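Local coordinates for glucosamine kinase (Streptacidiphilus jiangxiensis, PDB 6HWJ), which catalyses the ATP-dependent, magnesium-requiring phosphorylation of D-glucosamine to D-glucosamine 6-phosphate, at residues E43-G48 and D77-H82. Residues are numbered along the deposited sequence; the frame is centred on the assembly and turned at random.
Sequences EGHAVG and DGTAEH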
ATOM      1  N   GLU A  43       7.708 -24.632  21.853  1.00 27.27           N
ATOM      2  CA  GLU A  43       7.999 -24.011  23.152  1.00 31.20           C
ATOM      3  C   GLU A  43       6.840 -23.147  23.651  1.00 30.15           C
ATOM      4  O   GLU A  43       7.045 -22.127  24.320  1.00 26.53           O
ATOM      5  CB  GLU A  43       9.288 -23.181  23.095  1.00 34.18           C
ATOM      6  CG  GLU A  43      10.505 -23.953  22.581  1.00 41.60           C
ATOM      7  CD  GLU A  43      11.816 -23.197  22.794  1.00 43.48           C
ATOM      8  OE1 GLU A  43      12.618 -23.641  23.629  1.00 47.21           O
ATOM      9  OE2 GLU A  43      12.032 -22.156  22.158  1.00 40.69           O
ATOM     10  N   GLY A  44       5.618 -23.562  23.354  1.00 29.15           N
ATOM     11  CA  GLY A  44       4.431 -22.856  23.792  1.00 31.51           C
ATOM     12  C   GLY A  44       3.983 -21.712  22.915  1.00 30.44           C
ATOM     13  O   GLY A  44       3.083 -20.961  23.324  1.00 26.85           O
ATOM     14  N   HIS A  45       4.577 -21.537  21.742  1.00 25.24           N
ATOM     15  CA  HIS A  45       4.223 -20.466  20.829  1.00 27.55           C
ATOM     16  C   HIS A  45       3.457 -21.003  19.632  1.00 26.44           C
ATOM     17  O   HIS A  45       3.688 -22.131  19.180  1.00 27.22           O
ATOM     18  CB  HIS A  45       5.496 -19.718  20.339  1.00 27.37           C
ATOM     19  CG  HIS A  45       6.225 -19.020  21.442  1.00 27.33           C
ATOM     20  ND1 HIS A  45       5.937 -17.728  21.831  1.00 28.21           N
ATOM     21  CD2 HIS A  45       7.222 -19.444  22.255  1.00 27.68           C
ATOM     22  CE1 HIS A  45       6.729 -17.386  22.830  1.00 27.81           C
ATOM     23  NE2 HIS A  45       7.515 -18.407  23.109  1.00 28.29           N
ATOM     24  N   ALA A  46       2.540 -20.186  19.113  1.00 28.29           N
ATOM     25  CA  ALA A  46       1.767 -20.611  17.958  1.00 25.04           C
ATOM     26  C   ALA A  46       1.137 -19.417  17.254  1.00 25.54           C
ATOM     27  O   ALA A  46       1.087 -18.306  17.790  1.00 25.15           O
ATOM     28  CB  ALA A  46       0.680 -21.610  18.357  1.00 24.35           C
ATOM     29  N   VAL A  47       0.682 -19.665  16.027  1.00 24.94           N
ATOM     30  CA  VAL A  47      -0.145 -18.730  15.278  1.00 23.92           C
ATOM     31  C   VAL A  47      -1.493 -19.394  15.071  1.00 25.82           C
ATOM     32  O   VAL A  47      -1.573 -20.481  14.483  1.00 28.54           O
ATOM     33  CB  VAL A  47       0.472 -18.347  13.938  1.00 23.63           C
ATOM     34  CG1 VAL A  47      -0.383 -17.234  13.282  1.00 26.11           C
ATOM     35  CG2 VAL A  47       1.920 -17.867  14.093  1.00 26.83           C
ATOM     36  N   GLY A  48      -2.544 -18.763  15.575  1.00 26.71           N
ATOM     37  CA  GLY A  48      -3.882 -19.286  15.467  1.00 25.46           C
ATOM     38  C   GLY A  48      -4.682 -18.458  14.477  1.00 28.87           C
ATOM     39  O   GLY A  48      -4.488 -17.246  14.374  1.00 27.34           O
ATOM     40  N   ASP A  77       7.407 -11.631  24.522  1.00 31.78           N
ATOM     41  CA  ASP A  77       7.023 -13.004  24.831  1.00 30.51           C
ATOM     42  C   ASP A  77       7.822 -13.990  24.000  1.00 30.71           C
ATOM     43  O   ASP A  77       7.996 -15.148  24.416  1.00 32.07           O
ATOM     44  CB  ASP A  77       5.520 -13.203  24.600  1.00 30.95           C
ATOM     45  CG  ASP A  77       4.666 -12.642  25.726  1.00 36.39           C
ATOM     46  OD1 ASP A  77       5.162 -12.499  26.882  1.00 36.70           O
ATOM     47  OD2 ASP A  77       3.483 -12.361  25.474  1.00 34.74           O
ATOM     48  N   GLY A  78       8.303 -13.564  22.826  1.00 29.69           N
ATOM     49  CA  GLY A  78       9.109 -14.405  21.960  1.00 28.52           C
ATOM     50  C   GLY A  78       8.363 -15.094  20.822  1.00 27.44           C
ATOM     51  O   GLY A  78       8.966 -15.921  20.125  1.00 30.11           O
ATOM     52  N   THR A  79       7.106 -14.769  20.594  1.00 27.02           N
ATOM     53  CA  THR A  79       6.356 -15.442  19.533  1.00 27.48           C
ATOM     54  C   THR A  79       6.777 -14.953  18.149  1.00 26.12           C
ATOM     55  O   THR A  79       6.874 -15.753  17.212  1.00 27.55           O
ATOM     56  CB  THR A  79       4.854 -15.241  19.738  1.00 26.21           C
ATOM     57  OG1 THR A  79       4.463 -15.726  21.027  1.00 28.46           O
ATOM     58  CG2 THR A  79       4.084 -15.997  18.669  1.00 25.76           C
ATOM     59  N   ALA A  80       7.022 -13.651  18.007  1.00 26.95           N
ATOM     60  CA  ALA A  80       7.558 -13.117  16.759  1.00 29.21           C
ATOM     61  C   ALA A  80       8.942 -13.686  16.498  1.00 28.93           C
ATOM     62  O   ALA A  80       9.277 -14.044  15.370  1.00 28.47           O
ATOM     63  CB  ALA A  80       7.614 -11.589  16.822  1.00 26.09           C
ATOM     64  N   GLU A  81       9.757 -13.775  17.546  1.00 28.20           N
ATOM     65  CA  GLU A  81      11.041 -14.454  17.484  1.00 30.35           C
ATOM     66  C   GLU A  81      10.897 -15.874  16.980  1.00 26.99           C
ATOM     67  O   GLU A  81      11.692 -16.323  16.144  1.00 27.07           O
ATOM     68  CB  GLU A  81      11.657 -14.424  18.897  1.00 34.59           C
ATOM     69  CG  GLU A  81      12.983 -15.000  19.058  1.00 44.08           C
ATOM     70  CD  GLU A  81      13.471 -14.814  20.500  1.00 49.59           C
ATOM     71  OE1 GLU A  81      13.831 -15.826  21.133  1.00 51.16           O
ATOM     72  OE2 GLU A  81      13.446 -13.654  20.982  1.00 43.93           O
ATOM     73  N   HIS A  82       9.896 -16.610  17.486  1.00 26.86           N
ATOM     74  CA  HIS A  82       9.727 -17.997  17.068  1.00 27.61           C
ATOM     75  C   HIS A  82       9.204 -18.101  15.636  1.00 26.82           C
ATOM     76  O   HIS A  82       9.506 -19.073  14.933  1.00 29.10           O
ATOM     77  CB  HIS A  82       8.795 -18.725  18.031  1.00 30.61           C
ATOM     78  CG  HIS A  82       9.473 -19.149  19.298  1.00 31.90           C
ATOM     79  ND1 HIS A  82       9.933 -18.240  20.233  1.00 34.00           N
ATOM     80  CD2 HIS A  82       9.837 -20.373  19.755  1.00 34.19           C
ATOM     81  CE1 HIS A  82      10.527 -18.887  21.222  1.00 33.05           C
ATOM     82  NE2 HIS A  82      10.489 -20.182  20.952  1.00 33.86           N
TER
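His45, the first residue of strand 45-51, lays its imidazole against the first turn of helix 79-88. Its CB meets the CB of His82. CG is turned away from its own carbonyl carbon (chi1 -64°), which carries the ring toward the helix start. At one edge, ND1 and Thr79 OG1 share a hydrogen bond of 2.6 Å, and either may be the donor. CE1 lies 3.0 Å from Asp77 O, near the ring plane. CD2 sits over the centre of the His82 ring, 3.5 Å from His82 CE1. NE2 lies against the same ring, nearest its CE1. The two imidazoles form a face-to-face stack, with centroids 4.0 Å apart and planes at 22°.

His82 is held at both ring nitrogens. NE2 donates to Glu43 OE2 at 2.8 Å. It meets the anti side of the carboxylate, whose plane is 46° from the ring. The Glu43 chain is extended beyond CG. His82 ND1 donates to Gly78 O from above the carbonyl plane. The backbone N of His82 reaches the same oxygen from the opposite face. If both ring nitrogens donate, the ring would be positively charged, and Glu43 would favour this. The two bonds fix the rotation of the His82 ring.

Gly78 is the N-cap residue. Its backbone angles call for glycine, since a CB would jam against Asp77 O. Thr79 OG1 has a second partner in Ser73 OG.

The contact lies away from the glucosamine- and ATP-binding residues. It joins strand 45-51 of the N-terminal antiparallel sheet to the start of helix 79-88. His45 also touches Val63 of strand 57-65, and His82 touches Leu41 of strand 34-42. Ala80 faces strands 123-126 and 130-134 of the second sheet, placing the helix start between the two sheets.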